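Local coordinates for protein Cag-Z (Helicobacter pylori, PDB 1S2X) that is of unknown function but is encoded on the cag pathogenicity island, which specifies a type IV secretion system, and probably serves that system, at residues R35-S49 and L133-F146. The protein carries 1 engineered substitution. Residues are numbered along the deposited sequence; the frame is centred on the assembly and turned at random.
Sequences RDKFIQNYATSLKDS and LVASYLPREYLPPF
With chi1 at 173° Arg35 sends CG away from its own backbone N, and a bend at chi2 (-99°) then turns the guanidinium edge toward Ser136 O, in the turn that follows helix 105-135. NE and NH2 take the same carbonyl side-on: NH2 lies 2.9 Å from Ser136 O, tilted from the carbonyl plane, whereas NE approaches that oxygen from well above the plane. NE also makes a weak bond to Ser136 OG, a hydroxyl that itself donates to Leu133 O. On the way, the arginine's CG sits over one face of the Tyr137 ring, 3.9 Å from its centroid, in a CH-pi contact. Arg35 NH1 forms a salt bridge with Asp36 OD2 (2.9 Å) and NH2 a long one with Glu141 OE1 (3.9 Å), both at the guanidinium edge, while Ile39 CG1 covers one face. Phe38 CD1 comes to the edge of the Tyr137 ring near CE1, and Phe73 also meets that ring edge-to-face.

Further along, Tyr142 packs against Ile39, Gln40 and Thr44, alongside the Thr44 side chain. Thr44 CG2 rests on one face of its ring, 3.9 Å from the centroid, and Glu141 CG on the opposite face; Ile39 CG2 packs against Tyr142 CE2 at 3.8 Å. Gln40 NE2 donates a nearly straight bond (2.8 Å, 167°) to Tyr142 OH, which lies in the plane of the Gln40 amide. Between the two polar sites Pro139 fits against Ile39, Ala43 and Leu46, and past Tyr142 Pro144 CG meets the backbone carbonyl oxygen of Leu46 and the Ser49 side chain.

In this worked case helix 31-43 and the residues after it pack against an irregular connection, the one leading from helix 105-135 toward helix 149-158. A cationic group satisfies a turn carbonyl twice over, its charge probably balanced mainly by Asp36 and less by Glu141.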
loop_
_atom_site.group_PDB
_atom_site.type_symbol
_atom_site.label_atom_id
_atom_site.label_comp_id
_atom_site.label_asym_id
_atom_site.label_seq_id
_atom_site.Cartn_x
_atom_site.Cartn_y
_atom_site.Cartn_z
ATOM N N ARG A 35 1.936 -6.965 -13.298
ATOM C CA ARG A 35 1.160 -8.011 -12.615
ATOM C C ARG A 35 0.349 -8.814 -13.623
ATOM O O ARG A 35 0.354 -10.046 -13.612
ATOM C CB ARG A 35 0.227 -7.416 -11.566
ATOM C CG ARG A 35 -0.730 -8.408 -10.916
ATOM C CD ARG A 35 -2.128 -8.393 -11.499
ATOM N NE ARG A 35 -2.988 -9.424 -10.911
ATOM C CZ ARG A 35 -3.952 -10.076 -11.531
ATOM N NH1 ARG A 35 -4.226 -9.827 -12.807
ATOM N NH2 ARG A 35 -4.668 -10.988 -10.887
ATOM N N ASP A 36 -0.355 -8.059 -14.466
ATOM C CA ASP A 36 -1.258 -8.674 -15.430
ATOM C C ASP A 36 -0.498 -9.640 -16.324
ATOM O O ASP A 36 -0.882 -10.765 -16.585
ATOM C CB ASP A 36 -1.971 -7.599 -16.263
ATOM C CG ASP A 36 -3.120 -6.981 -15.488
ATOM O OD1 ASP A 36 -3.656 -5.931 -15.897
ATOM O OD2 ASP A 36 -3.497 -7.562 -14.446
ATOM N N LYS A 37 0.645 -9.193 -16.821
ATOM C CA LYS A 37 1.433 -10.009 -17.733
ATOM C C LYS A 37 2.043 -11.201 -17.030
ATOM O O LYS A 37 2.075 -12.305 -17.576
ATOM C CB LYS A 37 2.530 -9.125 -18.353
ATOM C CG LYS A 37 2.655 -9.324 -19.860
ATOM C CD LYS A 37 4.061 -8.970 -20.324
ATOM C CE LYS A 37 5.037 -10.087 -19.997
ATOM N NZ LYS A 37 6.024 -10.297 -21.096
ATOM N N PHE A 38 2.526 -10.986 -15.796
ATOM C CA PHE A 38 3.090 -12.137 -15.074
ATOM C C PHE A 38 1.995 -13.165 -14.858
ATOM O O PHE A 38 2.178 -14.356 -15.069
ATOM C CB PHE A 38 3.726 -11.707 -13.749
ATOM C CG PHE A 38 4.278 -12.879 -12.936
ATOM C CD1 PHE A 38 3.585 -13.357 -11.834
ATOM C CD2 PHE A 38 5.472 -13.479 -13.291
ATOM C CE1 PHE A 38 4.057 -14.428 -11.088
ATOM C CE2 PHE A 38 5.942 -14.570 -12.572
ATOM C CZ PHE A 38 5.226 -15.057 -11.497
ATOM N N ILE A 39 0.827 -12.694 -14.413
ATOM C CA ILE A 39 -0.264 -13.627 -14.128
ATOM C C ILE A 39 -0.624 -14.448 -15.351
ATOM O O ILE A 39 -0.692 -15.682 -15.361
ATOM C CB ILE A 39 -1.504 -12.842 -13.668
ATOM C CG1 ILE A 39 -1.357 -12.290 -12.245
ATOM C CG2 ILE A 39 -2.742 -13.701 -13.841
ATOM C CD1 ILE A 39 -0.757 -13.320 -11.317
ATOM N N GLN A 40 -0.843 -13.723 -16.448
ATOM C CA GLN A 40 -1.153 -14.393 -17.709
ATOM C C GLN A 40 -0.093 -15.383 -18.139
ATOM O O GLN A 40 -0.394 -16.418 -18.730
ATOM C CB GLN A 40 -1.355 -13.322 -18.809
ATOM C CG GLN A 40 -2.718 -12.650 -18.633
ATOM C CD GLN A 40 -3.867 -13.640 -18.600
ATOM O OE1 GLN A 40 -4.032 -14.476 -19.497
ATOM N NE2 GLN A 40 -4.702 -13.568 -17.565
ATOM N N ASN A 41 1.180 -15.132 -17.882
ATOM C CA ASN A 41 2.180 -16.073 -18.368
ATOM C C ASN A 41 2.516 -17.154 -17.364
ATOM O O ASN A 41 3.105 -18.171 -17.749
ATOM C CB ASN A 41 3.458 -15.315 -18.763
ATOM C CG ASN A 41 3.333 -14.629 -20.112
ATOM O OD1 ASN A 41 4.109 -13.740 -20.463
ATOM N ND2 ASN A 41 2.334 -15.035 -20.890
ATOM N N TYR A 42 2.175 -17.025 -16.079
ATOM C CA TYR A 42 2.663 -18.090 -15.180
ATOM C C TYR A 42 1.589 -18.644 -14.275
ATOM O O TYR A 42 1.755 -19.682 -13.647
ATOM C CB TYR A 42 3.824 -17.545 -14.330
ATOM C CG TYR A 42 5.106 -17.360 -15.113
ATOM C CD1 TYR A 42 5.870 -18.455 -15.495
ATOM C CD2 TYR A 42 5.557 -16.095 -15.471
ATOM C CE1 TYR A 42 7.052 -18.311 -16.212
ATOM C CE2 TYR A 42 6.726 -15.936 -16.187
ATOM C CZ TYR A 42 7.465 -17.043 -16.555
ATOM O OH TYR A 42 8.628 -16.878 -17.263
ATOM N N ALA A 43 0.458 -17.939 -14.163
ATOM C CA ALA A 43 -0.470 -18.376 -13.108
ATOM C C ALA A 43 -1.803 -18.873 -13.633
ATOM O O ALA A 43 -2.643 -19.312 -12.839
ATOM C CB ALA A 43 -0.678 -17.238 -12.121
ATOM N N THR A 44 -2.058 -18.836 -14.942
ATOM C CA THR A 44 -3.352 -19.358 -15.388
ATOM C C THR A 44 -3.507 -20.852 -15.129
ATOM O O THR A 44 -4.619 -21.329 -14.856
ATOM C CB THR A 44 -3.570 -19.089 -16.892
ATOM O OG1 THR A 44 -2.473 -19.674 -17.606
ATOM C CG2 THR A 44 -3.566 -17.601 -17.196
ATOM N N SER A 45 -2.438 -21.638 -15.194
ATOM C CA SER A 45 -2.518 -23.078 -14.959
ATOM C C SER A 45 -2.952 -23.467 -13.551
ATOM O O SER A 45 -3.365 -24.623 -13.345
ATOM C CB SER A 45 -1.166 -23.732 -15.283
ATOM O OG SER A 45 -0.201 -23.496 -14.272
ATOM N N LEU A 46 -2.910 -22.585 -12.557
ATOM C CA LEU A 46 -3.444 -22.907 -11.235
ATOM C C LEU A 46 -4.886 -23.435 -11.326
ATOM O O LEU A 46 -5.330 -24.290 -10.563
ATOM C CB LEU A 46 -3.475 -21.695 -10.301
ATOM C CG LEU A 46 -2.129 -21.104 -9.898
ATOM C CD1 LEU A 46 -2.362 -19.797 -9.153
ATOM C CD2 LEU A 46 -1.330 -22.131 -9.096
ATOM N N LYS A 47 -5.609 -22.881 -12.285
ATOM C CA LYS A 47 -7.006 -23.251 -12.513
ATOM C C LYS A 47 -7.119 -24.713 -12.914
ATOM O O LYS A 47 -8.122 -25.382 -12.672
ATOM C CB LYS A 47 -7.588 -22.331 -13.585
ATOM C CG LYS A 47 -9.055 -22.538 -13.901
ATOM C CD LYS A 47 -9.734 -21.236 -14.289
ATOM C CE LYS A 47 -10.719 -20.787 -13.222
ATOM N NZ LYS A 47 -11.431 -21.940 -12.606
ATOM N N ASP A 48 -6.075 -25.269 -13.544
ATOM C CA ASP A 48 -6.177 -26.688 -13.888
ATOM C C ASP A 48 -5.549 -27.579 -12.826
ATOM O O ASP A 48 -5.197 -28.722 -13.141
ATOM C CB ASP A 48 -5.537 -26.972 -15.250
ATOM C CG ASP A 48 -6.121 -26.106 -16.350
ATOM O OD1 ASP A 48 -5.351 -25.656 -17.222
ATOM O OD2 ASP A 48 -7.347 -25.869 -16.346
ATOM N N SER A 49 -5.393 -27.092 -11.588
ATOM C CA SER A 49 -4.801 -27.968 -10.573
ATOM C C SER A 49 -5.655 -29.223 -10.381
ATOM O O SER A 49 -6.887 -29.153 -10.323
ATOM C CB SER A 49 -4.623 -27.221 -9.250
ATOM O OG SER A 49 -3.940 -25.988 -9.430
ATOM N N LEU A 133 -3.207 -4.683 -4.793
ATOM C CA LEU A 133 -2.391 -5.160 -5.902
ATOM C C LEU A 133 -1.550 -6.369 -5.516
ATOM O O LEU A 133 -1.412 -7.326 -6.275
ATOM C CB LEU A 133 -1.487 -4.024 -6.394
ATOM C CG LEU A 133 -0.443 -4.354 -7.463
ATOM C CD1 LEU A 133 -1.084 -4.578 -8.823
ATOM C CD2 LEU A 133 0.588 -3.224 -7.526
ATOM N N VAL A 134 -0.957 -6.352 -4.323
ATOM C CA VAL A 134 -0.066 -7.465 -3.994
ATOM C C VAL A 134 -0.865 -8.750 -3.799
ATOM O O VAL A 134 -0.424 -9.826 -4.204
ATOM C CB VAL A 134 0.774 -7.149 -2.750
ATOM C CG1 VAL A 134 1.528 -8.384 -2.272
ATOM C CG2 VAL A 134 1.762 -6.031 -3.075
ATOM N N ALA A 135 -2.037 -8.590 -3.194
ATOM C CA ALA A 135 -2.938 -9.697 -2.997
ATOM C C ALA A 135 -3.365 -10.293 -4.345
ATOM O O ALA A 135 -3.585 -11.505 -4.427
ATOM C CB ALA A 135 -4.167 -9.282 -2.204
ATOM N N SER A 136 -3.495 -9.480 -5.390
ATOM C CA SER A 136 -3.907 -10.018 -6.685
ATOM C C SER A 136 -2.871 -10.887 -7.373
ATOM O O SER A 136 -3.209 -11.405 -8.446
ATOM C CB SER A 136 -4.270 -8.849 -7.625
ATOM O OG SER A 136 -3.068 -8.363 -8.212
ATOM N N TYR A 137 -1.660 -11.078 -6.835
ATOM C CA TYR A 137 -0.703 -12.049 -7.403
ATOM C C TYR A 137 -1.075 -13.501 -7.120
ATOM O O TYR A 137 -0.496 -14.474 -7.617
ATOM C CB TYR A 137 0.710 -11.764 -6.856
ATOM C CG TYR A 137 1.415 -10.710 -7.709
ATOM C CD1 TYR A 137 2.244 -11.113 -8.746
ATOM C CD2 TYR A 137 1.227 -9.350 -7.478
ATOM C CE1 TYR A 137 2.895 -10.185 -9.546
ATOM C CE2 TYR A 137 1.868 -8.413 -8.268
ATOM C CZ TYR A 137 2.694 -8.843 -9.292
ATOM O OH TYR A 137 3.346 -7.919 -10.088
ATOM N N LEU A 138 -2.076 -13.725 -6.279
ATOM C CA LEU A 138 -2.813 -14.984 -6.204
ATOM C C LEU A 138 -4.136 -14.683 -6.914
ATOM O O LEU A 138 -5.062 -14.157 -6.295
ATOM C CB LEU A 138 -3.047 -15.475 -4.781
ATOM C CG LEU A 138 -3.849 -16.791 -4.654
ATOM C CD1 LEU A 138 -3.107 -17.919 -5.360
ATOM C CD2 LEU A 138 -4.138 -17.133 -3.200
ATOM N N PRO A 139 -4.195 -14.931 -8.215
ATOM C CA PRO A 139 -5.294 -14.364 -9.001
ATOM C C PRO A 139 -6.566 -15.152 -8.713
ATOM O O PRO A 139 -6.667 -16.347 -8.962
ATOM C CB PRO A 139 -4.820 -14.548 -10.440
ATOM C CG PRO A 139 -3.929 -15.752 -10.389
ATOM C CD PRO A 139 -3.282 -15.735 -9.032
ATOM N N ARG A 140 -7.562 -14.475 -8.170
ATOM C CA ARG A 140 -8.809 -15.160 -7.835
ATOM C C ARG A 140 -9.413 -15.826 -9.058
ATOM O O ARG A 140 -10.088 -16.851 -8.949
ATOM C CB ARG A 140 -9.825 -14.180 -7.252
ATOM C CG ARG A 140 -10.474 -14.621 -5.954
ATOM C CD ARG A 140 -10.944 -16.069 -5.984
ATOM N NE ARG A 140 -11.540 -16.480 -4.714
ATOM C CZ ARG A 140 -12.188 -17.608 -4.465
ATOM N NH1 ARG A 140 -12.369 -18.531 -5.403
ATOM N NH2 ARG A 140 -12.673 -17.830 -3.256
ATOM N N GLU A 141 -9.189 -15.262 -10.246
ATOM C CA GLU A 141 -9.913 -15.853 -11.375
ATOM C C GLU A 141 -9.304 -17.159 -11.878
ATOM O O GLU A 141 -9.957 -17.753 -12.748
ATOM C CB GLU A 141 -10.006 -14.820 -12.498
ATOM C CG GLU A 141 -8.702 -14.548 -13.221
ATOM C CD GLU A 141 -7.930 -13.369 -12.666
ATOM O OE1 GLU A 141 -7.080 -12.825 -13.404
ATOM O OE2 GLU A 141 -8.154 -12.982 -11.495
ATOM N N TYR A 142 -8.160 -17.629 -11.392
ATOM C CA TYR A 142 -7.487 -18.852 -11.817
ATOM C C TYR A 142 -7.406 -19.876 -10.691
ATOM O O TYR A 142 -6.693 -20.882 -10.784
ATOM C CB TYR A 142 -6.077 -18.561 -12.390
ATOM C CG TYR A 142 -6.241 -17.647 -13.595
ATOM C CD1 TYR A 142 -6.957 -18.118 -14.697
ATOM C CD2 TYR A 142 -5.729 -16.363 -13.646
ATOM C CE1 TYR A 142 -7.148 -17.337 -15.822
ATOM C CE2 TYR A 142 -5.920 -15.570 -14.767
ATOM C CZ TYR A 142 -6.629 -16.059 -15.853
ATOM O OH TYR A 142 -6.827 -15.287 -16.978
ATOM N N LEU A 143 -8.141 -19.624 -9.624
ATOM C CA LEU A 143 -8.206 -20.525 -8.476
ATOM C C LEU A 143 -9.138 -21.705 -8.752
ATOM O O LEU A 143 -10.298 -21.454 -9.092
ATOM C CB LEU A 143 -8.723 -19.789 -7.244
ATOM C CG LEU A 143 -7.728 -19.088 -6.312
ATOM C CD1 LEU A 143 -6.478 -18.650 -7.042
ATOM C CD2 LEU A 143 -8.398 -17.898 -5.642
ATOM N N PRO A 144 -8.674 -22.936 -8.591
ATOM C CA PRO A 144 -9.527 -24.112 -8.798
ATOM C C PRO A 144 -10.774 -24.087 -7.912
ATOM O O PRO A 144 -10.778 -23.559 -6.796
ATOM C CB PRO A 144 -8.647 -25.294 -8.392
ATOM C CG PRO A 144 -7.257 -24.788 -8.309
ATOM C CD PRO A 144 -7.306 -23.298 -8.187
ATOM N N PRO A 145 -11.858 -24.697 -8.388
ATOM C CA PRO A 145 -13.151 -24.568 -7.709
ATOM C C PRO A 145 -13.158 -25.259 -6.351
ATOM O O PRO A 145 -14.012 -25.020 -5.505
ATOM C CB PRO A 145 -14.125 -25.261 -8.663
ATOM C CG PRO A 145 -13.281 -26.195 -9.467
ATOM C CD PRO A 145 -11.926 -25.576 -9.567
ATOM N N PHE A 146 -12.192 -26.136 -6.107
ATOM C CA PHE A 146 -12.145 -26.858 -4.844
ATOM C C PHE A 146 -11.270 -26.172 -3.817
ATOM O O PHE A 146 -10.946 -26.740 -2.776
ATOM C CB PHE A 146 -11.646 -28.285 -5.105
ATOM C CG PHE A 146 -10.380 -28.398 -5.930
ATOM C CD1 PHE A 146 -10.413 -28.755 -7.265
ATOM C CD2 PHE A 146 -9.141 -28.163 -5.362
ATOM C CE1 PHE A 146 -9.253 -28.881 -8.008
ATOM C CE2 PHE A 146 -7.971 -28.272 -6.091
ATOM C CZ PHE A 146 -8.023 -28.637 -7.427
#